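Local coordinates for ATP-dependent DNA helicase (Mycobacterium smegmatis, PDB 5V9X), which probably couples ATP hydrolysis to 3'-to-5' movement along a single DNA strand, unwinding RNA:DNA hybrids, at residues Gln99-Ser104 / Asp161-Thr166; Val185-Val190 / Gln221-Ser226; Ser259-Val264 / Val427-His432. One frame throughout, in Å; residues are numbered along the deposited sequence.

Interaction 1: Gln99-Ser104 / Asp161-Thr166; sequences QVLYVS and DVLITT. With nucleotides of chain B.
Strands 100-103 and 162-165 run parallel, V100 beside V162 and Y102 beside I164, their axes 4.8 Å apart at closest and inclined by 17°. The carbonyl of D161 takes two N-H groups, from Q99 and V100; V100 N reaches D161 O at 2.9 Å, and the Q99 bond comes in more bent. From there the ladder passes through L163 N, Y102 N and T165 N to S104 N, which binds T165 O at 2.9 Å.

On the face carrying L101, L163, V103 and T165, the L101 methyl CD1 meets L163 CD2 at 3.8 Å and T165 CG2 at 3.7 Å; helix 167-174 packs on this side. On the other face, chi1 170°, CG anti to the backbone N, carries the Y102 ring out where it crosses I164 obliquely, CD1 3.6 Å from I164 CG2; its hydroxyl bonds D191. Just past the strand, T166 is the N-cap of helix 167-174: OG1 accepts from S169 N and also faces OP1 of DC10 of chain B, so close that the details of that bond are doubtful. A strand end running through Thr-Pro into a helix whose N-cap meets the DNA backbone is consistent with motif Ib of superfamily 2 helicases.

Interaction 2: Val185-Val190 / Gln221-Ser226; sequences VRTVIV and QRIGLS
T187 has chi1 at -57°, which puts its methyl CG2 anti to the backbone N and sets it against I223, 3.8 Å from CD1. The same rotation leaves OG1 on the Q221 flank. Q221 starts with CG anti to its own N and stays extended, lying side by side with T187, and one water joins T187 OG1 to Q221 OE1 by two weak bonds. The other end of that amide is held more firmly, NE2 donating to the carbonyls of N63 and I59.

Further along the same face, I189 CG2 approaches L225 CD1 obliquely at 4.1 Å. Helix 75-88 covers this row, with A79 touching I189, I223 and L225. That helix follows the probable Walker A loop, and the side chain of L225 touches the loop's residues, its nearest atoms about 6 Å from the bound AMP-PNP and 5 Å from the magnesium ion. The two strands are thus central members of the RecA-like sheet: 187-191 leads into the DEVH sequence of motif II, while S226 begins the Ser-Ala-Thr sequence of motif III.

Between the backbones the pairing is parallel, at 19°. Q221 O receives V188 N at 2.7 Å, V188 O receives I223 N, and V190 N goes on to I223 O. The last rung, L225 N to V190 O, stretches to 3.2 Å, its donor tilted 28° from the carbonyl plane. On the opposite face V188 and R222 sit next to each other under helix 200-213. R222 reaches out as an extended chain to salt bridges with D213 and E210, and its NH1 donates to the carbonyl of L239; two carboxylates and a carbonyl together should hold the guanidinium in place.

Interaction 3: Ser259-Val264 / Val427-His432; sequences SVQVPV and VLFPKH. With nucleotides of chain B.
L428 N donates to S259 O at 2.7 Å, and V427 CA adds a weaker CA-H...O contact, CA to S259 O 3.3 Å. One rung on, Q261 N returns a bond to L428 O at 3.0 Å. The strands are parallel but diverge, their short axes 36° apart.

Q261 lies across V427, its amide carbon CD 3.5 Å from CG1, and OE1 touches the rim atom CZ of F429, amide and ring planes standing 70° apart. F429 is also met at its edge by P263 CG, and helix 276-288 covers it through L286. P430 turns toward the first strand; its CG packs on V260 CG1 at 3.8 Å, and the V262 side chain crosses the proline at about a right angle, touching CG through CG2.

After F429 the chain leaves the sheet, and beyond P430 it meets the DNA. K431 NZ bonds OP1 of DC4 of chain B at 3.1 Å and, weakly, O3' of DC3 of chain B, whose base lies over one face of the H432 imidazole, N3 3.3 Å above the ring plane. A loop at the C-terminal end of a central parallel strand, delivering a lysine and a histidine to the DNA strand, belongs to the DNA-facing rim of the second RecA-like domain.

In the fold
Following the chain, interaction 1 closes first, bringing 161-166 back to 99-104 across 56 mostly helical residues. Interaction 2 follows, closing a shorter excursion of 30 residues, and interaction 3 closes the longest, 162 residues. The three come in series: none nests in or crosses another. Interactions 1 and 2 are one continuous piece of sheet, since strands 100-103 and 187-191 are neighbours; L101 O and I189 N lie 2.8 Å apart, probably hydrogen-bonded, and the order runs 162-165, 100-103, 187-191, 221-226. Interaction 3 belongs to the second parallel sheet, its centre about 40 Å from that of interaction 1. The AMP-PNP pocket draws residues from both RecA-like domains.

Interaction 1: Gln99-Ser104 / Asp161-Thr166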
loop_
_atom_site.group_PDB
_atom_site.type_symbol
_atom_site.label_atom_id
_atom_site.label_comp_id
_atom_site.label_asym_id
_atom_site.label_seq_id
_atom_site.Cartn_x
_atom_site.Cartn_y
_atom_site.Cartn_z
ATOM N N GLN A 99 5.857 -23.295 -17.102
ATOM C CA GLN A 99 7.297 -23.115 -16.959
ATOM C C GLN A 99 7.681 -21.809 -16.278
ATOM O O GLN A 99 8.632 -21.785 -15.490
ATOM C CB GLN A 99 7.973 -23.180 -18.332
ATOM C CG GLN A 99 7.915 -24.549 -18.992
ATOM C CD GLN A 99 8.945 -25.511 -18.436
ATOM O OE1 GLN A 99 10.145 -25.227 -18.444
ATOM N NE2 GLN A 99 8.483 -26.656 -17.945
ATOM N N VAL A 100 6.975 -20.721 -16.571
ATOM C CA VAL A 100 7.252 -19.411 -15.996
ATOM C C VAL A 100 6.024 -18.955 -15.222
ATOM O O VAL A 100 4.894 -19.104 -15.696
ATOM C CB VAL A 100 7.631 -18.382 -17.084
ATOM C CG1 VAL A 100 7.827 -16.999 -16.477
ATOM C CG2 VAL A 100 8.885 -18.826 -17.823
ATOM N N LEU A 101 6.247 -18.408 -14.029
ATOM C CA LEU A 101 5.173 -17.895 -13.183
ATOM C C LEU A 101 5.442 -16.425 -12.893
ATOM O O LEU A 101 6.393 -16.090 -12.178
ATOM C CB LEU A 101 5.059 -18.696 -11.886
ATOM C CG LEU A 101 3.950 -18.246 -10.929
ATOM C CD1 LEU A 101 2.577 -18.459 -11.547
ATOM C CD2 LEU A 101 4.057 -18.963 -9.595
ATOM N N TYR A 102 4.609 -15.552 -13.448
ATOM C CA TYR A 102 4.670 -14.121 -13.182
ATOM C C TYR A 102 3.555 -13.754 -12.213
ATOM O O TYR A 102 2.392 -14.106 -12.437
ATOM C CB TYR A 102 4.541 -13.325 -14.484
ATOM C CG TYR A 102 4.349 -11.834 -14.297
ATOM C CD1 TYR A 102 3.090 -11.302 -14.052
ATOM C CD2 TYR A 102 5.422 -10.957 -14.388
ATOM C CE1 TYR A 102 2.906 -9.949 -13.884
ATOM C CE2 TYR A 102 5.245 -9.597 -14.225
ATOM C CZ TYR A 102 3.982 -9.097 -13.970
ATOM O OH TYR A 102 3.784 -7.744 -13.805
ATOM N N VAL A 103 3.907 -13.040 -11.144
ATOM C CA VAL A 103 2.954 -12.628 -10.118
ATOM C C VAL A 103 2.900 -11.108 -10.083
ATOM O O VAL A 103 3.938 -10.449 -9.941
ATOM C CB VAL A 103 3.326 -13.190 -8.734
ATOM C CG1 VAL A 103 2.323 -12.728 -7.689
ATOM C CG2 VAL A 103 3.395 -14.709 -8.775
ATOM N N SER A 104 1.691 -10.557 -10.204
ATOM C CA SER A 104 1.451 -9.126 -10.126
ATOM C C SER A 104 0.475 -8.811 -8.999
ATOM O O SER A 104 -0.535 -9.505 -8.843
ATOM C CB SER A 104 0.884 -8.582 -11.444
ATOM O OG SER A 104 0.471 -7.232 -11.296
ATOM N N ASP A 161 2.413 -22.043 -20.821
ATOM C CA ASP A 161 3.838 -22.034 -20.505
ATOM C C ASP A 161 4.189 -20.870 -19.589
ATOM O O ASP A 161 5.027 -21.009 -18.691
ATOM C CB ASP A 161 4.662 -21.974 -21.791
ATOM C CG ASP A 161 4.470 -23.199 -22.666
ATOM O OD1 ASP A 161 4.077 -24.261 -22.137
ATOM O OD2 ASP A 161 4.720 -23.099 -23.886
ATOM N N VAL A 162 3.558 -19.719 -19.796
ATOM C CA VAL A 162 3.735 -18.545 -18.949
ATOM C C VAL A 162 2.411 -18.286 -18.246
ATOM O O VAL A 162 1.428 -17.888 -18.883
ATOM C CB VAL A 162 4.178 -17.317 -19.755
ATOM C CG1 VAL A 162 4.302 -16.102 -18.844
ATOM C CG2 VAL A 162 5.486 -17.594 -20.480
ATOM N N LEU A 163 2.376 -18.508 -16.937
ATOM C CA LEU A 163 1.191 -18.234 -16.135
ATOM C C LEU A 163 1.343 -16.876 -15.462
ATOM O O LEU A 163 2.311 -16.642 -14.732
ATOM C CB LEU A 163 0.959 -19.321 -15.086
ATOM C CG LEU A 163 -0.331 -19.131 -14.287
ATOM C CD1 LEU A 163 -1.544 -19.250 -15.202
ATOM C CD2 LEU A 163 -0.420 -20.118 -13.134
ATOM N N ILE A 164 0.389 -15.988 -15.718
ATOM C CA ILE A 164 0.316 -14.676 -15.085
ATOM C C ILE A 164 -0.829 -14.714 -14.083
ATOM O O ILE A 164 -1.934 -15.153 -14.419
ATOM C CB ILE A 164 0.101 -13.565 -16.128
ATOM C CG1 ILE A 164 1.277 -13.511 -17.107
ATOM C CG2 ILE A 164 -0.100 -12.228 -15.447
ATOM C CD1 ILE A 164 1.045 -12.587 -18.283
ATOM N N THR A 165 -0.571 -14.268 -12.858
ATOM C CA THR A 165 -1.574 -14.382 -11.805
ATOM C C THR A 165 -1.268 -13.371 -10.704
ATOM O O THR A 165 -0.348 -12.556 -10.815
ATOM C CB THR A 165 -1.627 -15.812 -11.258
ATOM O OG1 THR A 165 -2.639 -15.901 -10.249
ATOM C CG2 THR A 165 -0.282 -16.210 -10.658
ATOM N N THR A 166 -2.057 -13.432 -9.639
ATOM C CA THR A 166 -1.925 -12.616 -8.444
ATOM C C THR A 166 -1.475 -13.472 -7.265
ATOM O O THR A 166 -1.512 -14.706 -7.327
ATOM C CB THR A 166 -3.264 -11.939 -8.116
ATOM O OG1 THR A 166 -4.262 -12.939 -7.873
ATOM C CG2 THR A 166 -3.707 -11.040 -9.261
ATOM P P DC B 10 -7.667 -11.882 -7.564
ATOM O OP1 DC B 10 -6.721 -13.004 -7.761
ATOM O OP2 DC B 10 -8.223 -11.164 -8.731
ATOM O "O5'" DC B 10 -8.910 -12.400 -6.711
ATOM C "C5'" DC B 10 -8.708 -13.293 -5.639
ATOM C "C4'" DC B 10 -10.023 -13.582 -4.948
ATOM O "O4'" DC B 10 -10.396 -12.454 -4.123
ATOM C "C3'" DC B 10 -11.203 -13.827 -5.896
ATOM O "O3'" DC B 10 -11.791 -15.073 -5.616
ATOM C "C2'" DC B 10 -12.168 -12.676 -5.597
ATOM C "C1'" DC B 10 -11.790 -12.316 -4.174
ATOM N N1 DC B 10 -12.149 -10.924 -3.796
ATOM C C2 DC B 10 -12.696 -10.676 -2.535
ATOM O O2 DC B 10 -12.861 -11.623 -1.755
ATOM N N3 DC B 10 -13.026 -9.402 -2.199
ATOM C C4 DC B 10 -12.829 -8.412 -3.073
ATOM N N4 DC B 10 -13.170 -7.173 -2.703
ATOM C C5 DC B 10 -12.274 -8.649 -4.367
ATOM C C6 DC B 10 -11.953 -9.906 -4.683
#

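Interaction 2: Val185-Val190 / Gln221-Ser226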
loop_
_atom_site.group_PDB
_atom_site.type_symbol
_atom_site.label_atom_id
_atom_site.label_comp_id
_atom_site.label_asym_id
_atom_site.label_seq_id
_atom_site.Cartn_x
_atom_site.Cartn_y
_atom_site.Cartn_z
ATOM N N VAL A 185 7.424 -25.537 -12.788
ATOM C CA VAL A 185 7.830 -24.136 -12.820
ATOM C C VAL A 185 9.318 -24.018 -12.532
ATOM O O VAL A 185 9.823 -24.548 -11.534
ATOM C CB VAL A 185 7.002 -23.317 -11.818
ATOM C CG1 VAL A 185 7.635 -21.950 -11.595
ATOM C CG2 VAL A 185 5.572 -23.163 -12.313
ATOM N N ARG A 186 10.031 -23.319 -13.416
ATOM C CA ARG A 186 11.457 -23.062 -13.254
ATOM C C ARG A 186 11.780 -21.624 -12.877
ATOM O O ARG A 186 12.785 -21.391 -12.204
ATOM C CB ARG A 186 12.212 -23.418 -14.541
ATOM C CG ARG A 186 12.163 -24.896 -14.902
ATOM C CD ARG A 186 12.988 -25.202 -16.144
ATOM N NE ARG A 186 12.960 -26.625 -16.477
ATOM C CZ ARG A 186 13.557 -27.160 -17.538
ATOM N NH1 ARG A 186 14.234 -26.393 -18.382
ATOM N NH2 ARG A 186 13.475 -28.466 -17.756
ATOM N N THR A 187 10.961 -20.661 -13.292
ATOM C CA THR A 187 11.187 -19.253 -13.010
ATOM C C THR A 187 9.958 -18.667 -12.332
ATOM O O THR A 187 8.823 -19.029 -12.659
ATOM C CB THR A 187 11.499 -18.469 -14.299
ATOM O OG1 THR A 187 12.631 -19.050 -14.958
ATOM C CG2 THR A 187 11.797 -17.005 -13.996
ATOM N N VAL A 188 10.190 -17.768 -11.377
ATOM C CA VAL A 188 9.127 -17.030 -10.705
ATOM C C VAL A 188 9.492 -15.554 -10.727
ATOM O O VAL A 188 10.500 -15.150 -10.133
ATOM C CB VAL A 188 8.906 -17.511 -9.261
ATOM C CG1 VAL A 188 7.966 -16.565 -8.531
ATOM C CG2 VAL A 188 8.346 -18.924 -9.254
ATOM N N ILE A 189 8.678 -14.752 -11.407
ATOM C CA ILE A 189 8.857 -13.308 -11.470
ATOM C C ILE A 189 7.867 -12.664 -10.512
ATOM O O ILE A 189 6.658 -12.926 -10.591
ATOM C CB ILE A 189 8.661 -12.781 -12.903
ATOM C CG1 ILE A 189 9.552 -13.543 -13.885
ATOM C CG2 ILE A 189 8.948 -11.287 -12.966
ATOM C CD1 ILE A 189 9.373 -13.115 -15.327
ATOM N N VAL A 190 8.369 -11.839 -9.602
ATOM C CA VAL A 190 7.544 -11.093 -8.664
ATOM C C VAL A 190 7.701 -9.622 -9.021
ATOM O O VAL A 190 8.654 -8.962 -8.590
ATOM C CB VAL A 190 7.924 -11.368 -7.205
ATOM C CG1 VAL A 190 7.086 -10.510 -6.267
ATOM C CG2 VAL A 190 7.742 -12.842 -6.881
ATOM N N GLN A 221 13.804 -20.304 -9.668
ATOM C CA GLN A 221 14.536 -19.047 -9.631
ATOM C C GLN A 221 13.558 -17.893 -9.447
ATOM O O GLN A 221 12.526 -17.830 -10.124
ATOM C CB GLN A 221 15.333 -18.876 -10.924
ATOM C CG GLN A 221 16.169 -17.616 -11.005
ATOM C CD GLN A 221 16.833 -17.459 -12.361
ATOM O OE1 GLN A 221 16.237 -17.763 -13.395
ATOM N NE2 GLN A 221 18.073 -16.989 -12.363
ATOM N N ARG A 222 13.875 -16.983 -8.529
ATOM C CA ARG A 222 12.989 -15.879 -8.178
ATOM C C ARG A 222 13.571 -14.561 -8.673
ATOM O O ARG A 222 14.730 -14.243 -8.389
ATOM C CB ARG A 222 12.758 -15.821 -6.668
ATOM C CG ARG A 222 12.072 -17.054 -6.112
ATOM C CD ARG A 222 11.759 -16.902 -4.638
ATOM N NE ARG A 222 11.233 -18.135 -4.068
ATOM C CZ ARG A 222 10.828 -18.267 -2.810
ATOM N NH1 ARG A 222 10.884 -17.236 -1.979
ATOM N NH2 ARG A 222 10.363 -19.435 -2.382
ATOM N N ILE A 223 12.760 -13.795 -9.398
ATOM C CA ILE A 223 13.166 -12.513 -9.962
ATOM C C ILE A 223 12.191 -11.445 -9.487
ATOM O O ILE A 223 10.973 -11.608 -9.617
ATOM C CB ILE A 223 13.219 -12.560 -11.501
ATOM C CG1 ILE A 223 14.198 -13.642 -11.964
ATOM C CG2 ILE A 223 13.609 -11.201 -12.062
ATOM C CD1 ILE A 223 14.038 -14.029 -13.419
ATOM N N GLY A 224 12.727 -10.358 -8.939
ATOM C CA GLY A 224 11.917 -9.261 -8.449
ATOM C C GLY A 224 12.218 -7.976 -9.196
ATOM O O GLY A 224 13.350 -7.738 -9.625
ATOM N N LEU A 225 11.189 -7.142 -9.345
ATOM C CA LEU A 225 11.275 -5.900 -10.099
ATOM C C LEU A 225 10.605 -4.782 -9.315
ATOM O O LEU A 225 9.531 -4.978 -8.742
ATOM C CB LEU A 225 10.600 -6.036 -11.470
ATOM C CG LEU A 225 10.933 -7.288 -12.280
ATOM C CD1 LEU A 225 10.021 -7.409 -13.489
ATOM C CD2 LEU A 225 12.388 -7.261 -12.703
ATOM N N SER A 226 11.242 -3.613 -9.294
ATOM C CA SER A 226 10.654 -2.430 -8.677
ATOM C C SER A 226 11.543 -1.225 -8.935
ATOM O O SER A 226 12.771 -1.336 -8.911
ATOM C CB SER A 226 10.456 -2.613 -7.167
ATOM O OG SER A 226 9.934 -1.431 -6.582
HETATM O O HOH W 1 14.505 -16.552 -16.092
#

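Interaction 3: Ser259-Val264 / Val427-His432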
loop_
_atom_site.group_PDB
_atom_site.type_symbol
_atom_site.label_atom_id
_atom_site.label_comp_id
_atom_site.label_asym_id
_atom_site.label_seq_id
_atom_site.Cartn_x
_atom_site.Cartn_y
_atom_site.Cartn_z
ATOM N N SER A 259 4.897 19.284 -10.789
ATOM C CA SER A 259 4.239 20.575 -10.670
ATOM C C SER A 259 3.142 20.484 -9.620
ATOM O O SER A 259 2.435 19.475 -9.539
ATOM C CB SER A 259 3.654 21.012 -12.018
ATOM O OG SER A 259 2.784 22.118 -11.864
ATOM N N VAL A 260 3.010 21.539 -8.818
ATOM C CA VAL A 260 1.969 21.647 -7.801
ATOM C C VAL A 260 1.130 22.868 -8.148
ATOM O O VAL A 260 1.579 24.008 -7.972
ATOM C CB VAL A 260 2.547 21.761 -6.383
ATOM C CG1 VAL A 260 1.431 21.960 -5.371
ATOM C CG2 VAL A 260 3.355 20.525 -6.039
ATOM N N GLN A 261 -0.084 22.636 -8.637
ATOM C CA GLN A 261 -0.953 23.696 -9.129
ATOM C C GLN A 261 -2.086 23.947 -8.142
ATOM O O GLN A 261 -2.755 23.005 -7.700
ATOM C CB GLN A 261 -1.509 23.341 -10.511
ATOM C CG GLN A 261 -0.425 23.148 -11.568
ATOM C CD GLN A 261 -0.979 22.851 -12.952
ATOM O OE1 GLN A 261 -2.187 22.920 -13.180
ATOM N NE2 GLN A 261 -0.092 22.520 -13.886
ATOM N N VAL A 262 -2.289 25.216 -7.796
ATOM C CA VAL A 262 -3.397 25.653 -6.951
ATOM C C VAL A 262 -4.212 26.679 -7.733
ATOM O O VAL A 262 -3.747 27.807 -7.951
ATOM C CB VAL A 262 -2.896 26.234 -5.619
ATOM C CG1 VAL A 262 -4.036 26.906 -4.873
ATOM C CG2 VAL A 262 -2.274 25.140 -4.769
ATOM N N PRO A 263 -5.426 26.337 -8.176
ATOM C CA PRO A 263 -6.149 27.228 -9.099
ATOM C C PRO A 263 -6.705 28.490 -8.454
ATOM O O PRO A 263 -7.025 29.436 -9.184
ATOM C CB PRO A 263 -7.285 26.338 -9.632
ATOM C CG PRO A 263 -6.894 24.928 -9.273
ATOM C CD PRO A 263 -6.107 25.043 -8.010
ATOM N N VAL A 264 -6.832 28.544 -7.131
ATOM C CA VAL A 264 -7.481 29.679 -6.475
ATOM C C VAL A 264 -6.432 30.588 -5.841
ATOM O O VAL A 264 -5.361 30.113 -5.440
ATOM C CB VAL A 264 -8.507 29.205 -5.432
ATOM C CG1 VAL A 264 -9.601 28.388 -6.098
ATOM C CG2 VAL A 264 -7.831 28.390 -4.353
ATOM N N VAL A 427 1.369 16.423 -12.406
ATOM C CA VAL A 427 0.790 17.582 -11.736
ATOM C C VAL A 427 0.058 17.103 -10.488
ATOM O O VAL A 427 -0.698 16.126 -10.542
ATOM C CB VAL A 427 -0.162 18.358 -12.665
ATOM C CG1 VAL A 427 -0.799 19.520 -11.921
ATOM C CG2 VAL A 427 0.583 18.854 -13.893
ATOM N N LEU A 428 0.284 17.790 -9.372
ATOM C CA LEU A 428 -0.385 17.502 -8.109
ATOM C C LEU A 428 -1.314 18.656 -7.756
ATOM O O LEU A 428 -0.909 19.822 -7.803
ATOM C CB LEU A 428 0.628 17.280 -6.982
ATOM C CG LEU A 428 1.129 15.856 -6.714
ATOM C CD1 LEU A 428 2.039 15.359 -7.828
ATOM C CD2 LEU A 428 1.836 15.789 -5.369
ATOM N N PHE A 429 -2.557 18.329 -7.402
ATOM C CA PHE A 429 -3.536 19.324 -6.979
ATOM C C PHE A 429 -3.816 19.167 -5.492
ATOM O O PHE A 429 -4.458 18.183 -5.091
ATOM C CB PHE A 429 -4.835 19.185 -7.774
ATOM C CG PHE A 429 -4.761 19.722 -9.174
ATOM C CD1 PHE A 429 -4.340 18.916 -10.217
ATOM C CD2 PHE A 429 -5.129 21.029 -9.450
ATOM C CE1 PHE A 429 -4.280 19.406 -11.509
ATOM C CE2 PHE A 429 -5.069 21.524 -10.740
ATOM C CZ PHE A 429 -4.643 20.710 -11.771
ATOM N N PRO A 430 -3.359 20.082 -4.642
ATOM C CA PRO A 430 -3.770 20.043 -3.235
ATOM C C PRO A 430 -5.267 20.274 -3.093
ATOM O O PRO A 430 -5.873 21.043 -3.843
ATOM C CB PRO A 430 -2.968 21.183 -2.597
ATOM C CG PRO A 430 -1.809 21.392 -3.512
ATOM C CD PRO A 430 -2.322 21.098 -4.888
ATOM N N LYS A 431 -5.862 19.590 -2.116
ATOM C CA LYS A 431 -7.277 19.763 -1.814
ATOM C C LYS A 431 -7.539 20.924 -0.866
ATOM O O LYS A 431 -8.582 21.580 -0.976
ATOM C CB LYS A 431 -7.853 18.478 -1.205
ATOM C CG LYS A 431 -8.010 17.334 -2.194
ATOM C CD LYS A 431 -8.424 16.038 -1.504
ATOM C CE LYS A 431 -9.784 16.152 -0.839
ATOM N NZ LYS A 431 -10.222 14.862 -0.235
ATOM N N HIS A 432 -6.620 21.194 0.058
ATOM C CA HIS A 432 -6.795 22.262 1.036
ATOM C C HIS A 432 -5.421 22.786 1.439
ATOM O O HIS A 432 -4.394 22.386 0.882
ATOM C CB HIS A 432 -7.607 21.766 2.237
ATOM C CG HIS A 432 -7.053 20.530 2.871
ATOM N ND1 HIS A 432 -7.263 19.270 2.354
ATOM C CD2 HIS A 432 -6.300 20.359 3.983
ATOM C CE1 HIS A 432 -6.662 18.376 3.117
ATOM N NE2 HIS A 432 -6.072 19.010 4.114
ATOM P P DC B 3 -13.944 22.123 0.213
ATOM O OP1 DC B 3 -13.449 22.671 -1.068
ATOM O OP2 DC B 3 -15.351 21.683 0.331
ATOM O "O5'" DC B 3 -12.987 20.905 0.622
ATOM C "C5'" DC B 3 -12.561 19.981 -0.382
ATOM C "C4'" DC B 3 -12.010 18.698 0.224
ATOM O "O4'" DC B 3 -10.921 19.004 1.136
ATOM C "C3'" DC B 3 -13.011 17.855 1.019
ATOM O "O3'" DC B 3 -12.822 16.471 0.720
ATOM C "C2'" DC B 3 -12.636 18.162 2.468
ATOM C "C1'" DC B 3 -11.129 18.322 2.351
ATOM N N1 DC B 3 -10.519 19.120 3.452
ATOM C C2 DC B 3 -9.767 18.476 4.442
ATOM O O2 DC B 3 -9.623 17.249 4.390
ATOM N N3 DC B 3 -9.216 19.219 5.434
ATOM C C4 DC B 3 -9.392 20.541 5.455
ATOM N N4 DC B 3 -8.831 21.231 6.453
ATOM C C5 DC B 3 -10.155 21.213 4.455
ATOM C C6 DC B 3 -10.691 20.472 3.482
ATOM P P DC B 4 -13.876 15.682 -0.202
ATOM O OP1 DC B 4 -13.211 14.446 -0.677
ATOM O OP2 DC B 4 -14.423 16.644 -1.183
ATOM O "O5'" DC B 4 -15.045 15.262 0.812
ATOM C "C5'" DC B 4 -14.801 14.286 1.825
ATOM C "C4'" DC B 4 -15.625 14.581 3.070
ATOM O "O4'" DC B 4 -15.516 15.979 3.384
ATOM C "C3'" DC B 4 -17.122 14.310 2.935
ATOM O "O3'" DC B 4 -17.448 13.054 3.527
ATOM C "C2'" DC B 4 -17.800 15.475 3.684
ATOM C "C1'" DC B 4 -16.634 16.359 4.141
ATOM N N1 DC B 4 -16.873 17.818 3.924
ATOM C C2 DC B 4 -17.436 18.592 4.947
ATOM O O2 DC B 4 -17.730 18.052 6.021
ATOM N N3 DC B 4 -17.644 19.916 4.730
ATOM C C4 DC B 4 -17.313 20.461 3.558
ATOM N N4 DC B 4 -17.537 21.768 3.391
ATOM C C5 DC B 4 -16.738 19.689 2.505
ATOM C C6 DC B 4 -16.537 18.386 2.730
#